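Local structure of putative Transcriptional Regulator (Rhodococcus sp., 2IA2) at residues V66-G70 with S71-L75; V95-P98 with H99-K102; A234-L238 with E239-S243. The protein probably binds DNA as a two-chain transcriptional regulator of the IclR family, with a helix-turn-helix domain joined to a GAF-like C-terminal domain. All coordinates share one frame; numbering follows the deposited sequence.

Contact 1 of 3, residues V66-G70 with S71-L75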
# COMPACT_ATOMS: atom_id res chain seq x y z
N VAL A 66 -15.88 12.83 -9.86
CA VAL A 66 -16.87 11.96 -10.49
C VAL A 66 -17.06 12.51 -11.86
O VAL A 66 -16.95 13.71 -12.05
CB VAL A 66 -18.23 11.91 -9.69
CG1 VAL A 66 -19.35 11.31 -10.48
CG2 VAL A 66 -18.09 11.11 -8.36
N ALA A 67 -17.32 11.63 -12.83
CA ALA A 67 -17.74 12.06 -14.16
C ALA A 67 -19.11 11.46 -14.49
O ALA A 67 -19.55 10.48 -13.86
CB ALA A 67 -16.71 11.66 -15.20
N THR A 68 -19.79 12.06 -15.46
CA THR A 68 -21.14 11.64 -15.83
C THR A 68 -21.40 11.86 -17.32
O THR A 68 -20.78 12.72 -17.95
CB THR A 68 -22.25 12.32 -14.95
OG1 THR A 68 -23.54 11.75 -15.24
CG2 THR A 68 -22.29 13.87 -15.12
N ASP A 69 -22.32 11.07 -17.88
CA ASP A 69 -22.85 11.26 -19.24
C ASP A 69 -24.32 11.69 -19.23
O ASP A 69 -24.97 11.63 -20.25
CB ASP A 69 -22.67 9.99 -20.09
CG ASP A 69 -23.50 8.78 -19.59
OD1 ASP A 69 -24.36 8.89 -18.71
OD2 ASP A 69 -23.26 7.67 -20.09
N GLY A 70 -24.84 12.10 -18.08
CA GLY A 70 -26.25 12.38 -17.96
C GLY A 70 -27.10 11.27 -17.32
O GLY A 70 -28.16 11.57 -16.76
N SER A 71 -26.68 10.01 -17.42
CA SER A 71 -27.47 8.94 -16.80
C SER A 71 -26.67 8.07 -15.83
O SER A 71 -27.14 7.75 -14.75
CB SER A 71 -28.22 8.10 -17.84
OG SER A 71 -27.33 7.64 -18.84
N ALA A 72 -25.44 7.73 -16.21
CA ALA A 72 -24.53 7.04 -15.32
C ALA A 72 -23.47 8.03 -14.77
O ALA A 72 -23.19 9.07 -15.36
CB ALA A 72 -23.86 5.82 -16.07
N PHE A 73 -22.92 7.68 -13.61
CA PHE A 73 -21.81 8.36 -12.95
C PHE A 73 -20.74 7.33 -12.70
O PHE A 73 -21.05 6.13 -12.56
CB PHE A 73 -22.29 8.90 -11.58
CG PHE A 73 -23.44 9.84 -11.68
CD1 PHE A 73 -24.76 9.37 -11.75
CD2 PHE A 73 -23.22 11.21 -11.71
CE1 PHE A 73 -25.86 10.27 -11.85
CE2 PHE A 73 -24.30 12.12 -11.82
CZ PHE A 73 -25.63 11.64 -11.90
N TRP A 74 -19.48 7.76 -12.66
CA TRP A 74 -18.36 6.91 -12.31
C TRP A 74 -17.23 7.76 -11.75
O TRP A 74 -17.27 8.98 -11.83
CB TRP A 74 -17.87 6.12 -13.55
CG TRP A 74 -17.49 7.01 -14.68
CD1 TRP A 74 -16.23 7.50 -14.95
CD2 TRP A 74 -18.35 7.55 -15.71
NE1 TRP A 74 -16.25 8.29 -16.07
CE2 TRP A 74 -17.53 8.35 -16.56
CE3 TRP A 74 -19.73 7.46 -15.98
CZ2 TRP A 74 -18.05 9.04 -17.68
CZ3 TRP A 74 -20.24 8.14 -17.10
CH2 TRP A 74 -19.40 8.92 -17.94
N LEU A 75 -16.21 7.12 -11.20
CA LEU A 75 -15.12 7.87 -10.59
C LEU A 75 -14.05 8.20 -11.60
O LEU A 75 -13.90 7.53 -12.60
CB LEU A 75 -14.48 7.11 -9.42
CG LEU A 75 -15.46 6.82 -8.27
CD1 LEU A 75 -14.79 5.88 -7.27
CD2 LEU A 75 -15.90 8.14 -7.63

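Contact 2 of 3, residues V95-P98 with H99-K102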
# COMPACT_ATOMS: atom_id res chain seq x y z
N VAL A 95 2.74 0.54 9.73
CA VAL A 95 1.37 0.03 9.81
C VAL A 95 1.07 -0.43 11.27
O VAL A 95 0.03 -0.05 11.86
CB VAL A 95 1.11 -1.09 8.81
CG1 VAL A 95 -0.20 -1.84 9.15
CG2 VAL A 95 1.10 -0.54 7.31
N ALA A 96 2.00 -1.17 11.84
CA ALA A 96 1.92 -1.70 13.21
C ALA A 96 1.91 -0.66 14.32
O ALA A 96 1.15 -0.79 15.24
CB ALA A 96 3.03 -2.69 13.44
N GLN A 97 2.75 0.38 14.23
CA GLN A 97 2.87 1.38 15.31
C GLN A 97 1.57 1.87 15.99
O GLN A 97 1.44 1.74 17.19
CB GLN A 97 3.82 2.55 14.94
CG GLN A 97 4.41 3.31 16.15
CD GLN A 97 5.30 2.41 17.03
OE1 GLN A 97 6.02 1.55 16.54
NE2 GLN A 97 5.27 2.64 18.31
N PRO A 98 0.62 2.47 15.24
CA PRO A 98 -0.56 2.98 15.94
C PRO A 98 -1.34 1.87 16.67
O PRO A 98 -1.97 2.13 17.68
CB PRO A 98 -1.42 3.63 14.83
CG PRO A 98 -0.73 3.40 13.55
CD PRO A 98 0.58 2.71 13.77
N HIS A 99 -1.25 0.65 16.18
CA HIS A 99 -1.93 -0.45 16.79
C HIS A 99 -1.23 -0.90 18.05
O HIS A 99 -1.86 -1.19 19.00
CB HIS A 99 -2.10 -1.60 15.81
CG HIS A 99 -2.93 -1.25 14.62
ND1 HIS A 99 -4.27 -0.98 14.70
CD2 HIS A 99 -2.60 -1.11 13.33
CE1 HIS A 99 -4.73 -0.69 13.50
NE2 HIS A 99 -3.73 -0.77 12.65
N LEU A 100 0.08 -0.89 18.05
CA LEU A 100 0.86 -1.13 19.29
C LEU A 100 0.58 -0.07 20.31
O LEU A 100 0.48 -0.38 21.50
CB LEU A 100 2.36 -1.16 19.02
CG LEU A 100 2.80 -2.31 18.11
CD1 LEU A 100 4.35 -2.33 18.04
CD2 LEU A 100 2.19 -3.67 18.50
N GLU A 101 0.46 1.19 19.86
CA GLU A 101 0.24 2.28 20.80
C GLU A 101 -1.09 2.09 21.49
O GLU A 101 -1.15 2.23 22.70
CB GLU A 101 0.27 3.66 20.16
CG GLU A 101 1.62 4.12 19.67
CD GLU A 101 2.62 4.48 20.79
OE1 GLU A 101 2.25 4.75 21.99
OE2 GLU A 101 3.82 4.49 20.44
N LYS A 102 -2.14 1.75 20.74
CA LYS A 102 -3.47 1.48 21.33
C LYS A 102 -3.43 0.29 22.28
O LYS A 102 -3.97 0.37 23.37
CB LYS A 102 -4.57 1.30 20.27
CG LYS A 102 -4.76 2.57 19.39
CD LYS A 102 -5.75 2.46 18.17
CE LYS A 102 -5.38 3.47 16.99
NZ LYS A 102 -4.86 2.82 15.63

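Contact 3 of 3, residues A234-L238 with E239-S243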
# COMPACT_ATOMS: atom_id res chain seq x y z
N ALA A 234 5.56 -11.53 37.77
CA ALA A 234 4.89 -11.10 39.03
C ALA A 234 3.61 -10.27 38.83
O ALA A 234 2.77 -10.19 39.73
CB ALA A 234 5.88 -10.34 39.91
N ARG A 235 3.42 -9.66 37.66
CA ARG A 235 2.23 -8.82 37.45
C ARG A 235 0.93 -9.59 37.15
O ARG A 235 -0.17 -9.06 37.40
CB ARG A 235 2.48 -7.85 36.30
CG ARG A 235 3.65 -6.92 36.47
CD ARG A 235 3.68 -5.89 35.25
NE ARG A 235 2.56 -4.95 35.33
CZ ARG A 235 2.49 -4.03 36.28
NH1 ARG A 235 3.48 -3.92 37.21
NH2 ARG A 235 1.46 -3.20 36.32
N TYR A 236 1.04 -10.82 36.63
CA TYR A 236 -0.17 -11.65 36.27
C TYR A 236 0.06 -13.13 36.54
O TYR A 236 1.12 -13.65 36.21
CB TYR A 236 -0.51 -11.51 34.75
CG TYR A 236 -0.69 -10.09 34.26
CD1 TYR A 236 0.39 -9.36 33.77
CD2 TYR A 236 -1.95 -9.46 34.30
CE1 TYR A 236 0.25 -8.05 33.38
CE2 TYR A 236 -2.10 -8.12 33.85
CZ TYR A 236 -0.99 -7.42 33.43
OH TYR A 236 -1.13 -6.10 33.01
N SER A 237 -0.92 -13.84 37.07
CA SER A 237 -0.88 -15.32 37.01
C SER A 237 -1.04 -15.77 35.55
O SER A 237 -1.55 -14.98 34.72
CB SER A 237 -2.02 -15.92 37.82
OG SER A 237 -3.25 -15.60 37.19
N LEU A 238 -0.60 -16.99 35.23
CA LEU A 238 -0.83 -17.53 33.89
C LEU A 238 -2.33 -17.45 33.43
O LEU A 238 -2.64 -17.13 32.27
CB LEU A 238 -0.35 -18.97 33.80
CG LEU A 238 1.16 -19.17 33.78
CD1 LEU A 238 1.49 -20.66 33.81
CD2 LEU A 238 1.79 -18.51 32.57
N GLU A 239 -3.24 -17.71 34.36
CA GLU A 239 -4.67 -17.61 34.09
C GLU A 239 -5.10 -16.18 33.79
O GLU A 239 -5.84 -15.98 32.84
CB GLU A 239 -5.47 -18.24 35.25
CG GLU A 239 -6.96 -17.82 35.39
CD GLU A 239 -7.51 -17.99 36.84
OE1 GLU A 239 -7.17 -19.02 37.53
OE2 GLU A 239 -8.29 -17.07 37.28
N ASP A 240 -4.62 -15.19 34.53
CA ASP A 240 -4.93 -13.75 34.22
C ASP A 240 -4.50 -13.33 32.82
O ASP A 240 -5.13 -12.49 32.21
CB ASP A 240 -4.27 -12.78 35.22
CG ASP A 240 -4.61 -13.08 36.68
OD1 ASP A 240 -5.67 -13.69 36.93
OD2 ASP A 240 -3.77 -12.70 37.58
N LEU A 241 -3.41 -13.88 32.30
CA LEU A 241 -2.95 -13.51 30.93
C LEU A 241 -4.04 -13.83 29.90
O LEU A 241 -4.33 -13.01 29.00
CB LEU A 241 -1.70 -14.28 30.59
CG LEU A 241 -0.46 -14.23 31.52
CD1 LEU A 241 0.55 -15.17 30.95
CD2 LEU A 241 0.14 -12.89 31.52
N HIS A 242 -4.66 -15.01 30.05
CA HIS A 242 -5.73 -15.45 29.15
C HIS A 242 -6.97 -14.62 29.29
O HIS A 242 -7.69 -14.44 28.33
CB HIS A 242 -6.09 -16.93 29.32
CG HIS A 242 -5.00 -17.86 28.91
ND1 HIS A 242 -4.84 -18.28 27.61
CD2 HIS A 242 -3.97 -18.39 29.61
CE1 HIS A 242 -3.77 -19.05 27.53
NE2 HIS A 242 -3.22 -19.14 28.73
N SER A 243 -7.26 -14.09 30.47
CA SER A 243 -8.52 -13.33 30.59
C SER A 243 -8.35 -11.88 30.27
O SER A 243 -9.27 -11.24 29.76
CB SER A 243 -9.14 -13.49 31.98
OG SER A 243 -8.12 -13.42 32.95

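Contact 1 of 3, residues V66-G70 with S71-L75
A67 and W74 form the hydrogen-bonded pair of an antiparallel ladder in which strand 66-68 runs at 151° to strand 72-75. Both of their backbone bonds are present, A67 N to W74 O at 2.8 Å and W74 N to A67 O at 3.0 Å, while V66 with L75 and T68 with F73 are the non-hydrogen-bonded pairs on either side. Where the chain reverses, D69 OD1 gathers three donors: S71 N, at 2.9 Å and nearly in line with the C-O bond, A72 N on the syn side, tilted out of the carboxylate plane, and S71 OG from above that plane. D69 reaches them because its CG sits between its own N and carbonyl carbon (chi1 65°). T68 OG1 serves the turn twice, donating to A72 O at 2.7 Å from above the carbonyl plane and accepting from G70 N in an ST turn. The two strands make the beta hairpin, or wing, of a winged helix-turn-helix domain, the DNA-binding fold of IclR regulators. Its two faces differ. On one, the W74 indole lies across the partner strand, with A67 O 3.6 Å above the ring plane toward the rim and A67 CB 3.5 Å from NE1; R36 adds a cation-pi contact to this ring. On the other, T68 OG1 stands over one face of the F73 ring, and V66 CG1 lies near the ring plane at its edge. V66 CG2 also meets L75 CD2 at 3.8 Å. V66 packs on L60 and V61, T68 on V61 and F73 on L57 of helix 50-63.

Contact 2 of 3, residues V95-P98 with H99-K102
Q97 reaches E101 through two bent chains: CG of Q97 is anti to its backbone N (chi1 -158°) before the chain turns at chi2, and E101 bends at its own chi2. The two ends cross obliquely, amide and carboxylate planes 53° apart, and Q97 NE2 donates to E101 OE2 at 3.2 Å with an N-H...O angle of 150°. OE2 lies in the amide plane of Q97 but is approached on its anti side, somewhat out of the carboxylate plane. The same NE2 also donates to R126 O, which ties the amide to strand 120-127. Were this glutamine an alanine, E101 OE2 and R126 O would probably both lose this donor, and a gap is likely to open beside A125 and V127. Q97 and E101 are i to i+4 neighbours on helix 92-107, in the GAF-like C-terminal domain. The backbone carries the same spacing: L100 N bonds to A96 O at 3.0 Å, E101 N to Q97 O at 2.9 Å and K102 N to P98 O at 3.1 Å. P98 has no N-H to give the preceding turn, and the helix is kinked there. K102 folds back over this proline, its NZ 3.6 Å from P98 CB. On the side facing helix 246-264, the H99 ring presents its edge to the preceding turn, CD2 lying 3.2 Å from V95 O near the ring plane, while NE2 is hydrogen-bonded to D259 OD2. A96 and L100 both rest on V113 of strand 110-117, with the L100 side chain also touching V127.

Contact 3 of 3, residues A234-L238 with E239-S243
Two reciprocal hydrogen bonds between S237 and D240 make a capping box at the start of helix 238-244. D240 N donates to S237 OG at 3.0 Å with an N-H...O angle of 164°, and S237 N donates to D240 OD2 at 3.1 Å, approaching from above the carboxylate plane. S237 is the N-cap residue; its OG lies between its own N and carbonyl carbon (chi1 67°), which turns the hydroxyl toward the first turn. The carboxylate beside this N-terminal end would probably also be favoured by the helix dipole. Among the backbone bonds, L241 N donates to S237 O at 3.2 Å, joined by a weak bond from the same N to L238 O. Farther along, H242 brings the edge of its ring to L238 O, CD2 being the near atom at 3.2 Å.

Apolar contacts flank the cap. Y236 CB meets L241 CD2 at 3.6 Å, and L238 CD2 touches L241 CD1 at 3.9 Å, so L241 bridges the residues before and after S237. The Y236 ring has D240 CB at its edge, with ring and carboxylate planes 76° apart.

At the far end of that ring, OH is hydrogen-bonded to E109 OE2, the same oxygen that R235 NE meets in a salt bridge. The capped turn follows strand 223-232, and L238 and L241 lie against R210 and M212 of its neighbour, strand 209-217.

How the contacts relate
The three contacts are all local, yet each lies on different elements: a hairpin, the middle of helix 92-107 and the start of helix 238-244. Contact 1 joins two strands of the DNA-binding domain, whereas contacts 2 and 3 share the C-terminal domain, with centres about 23 Å apart; contact 1 lies about 58 Å, centre to centre, from contact 3, across the centre of the chain. Contact 2, about 8 Å from that centre, is partly buried between a sheet and another helix; contact 3 is a surface contact and contact 1 a partly buried one. Carboxylates take backbone N-H donors at the hairpin turn of contact 1 and the helix start of contact 3, whereas in contact 2 the carboxylate accepts from a side-chain amide.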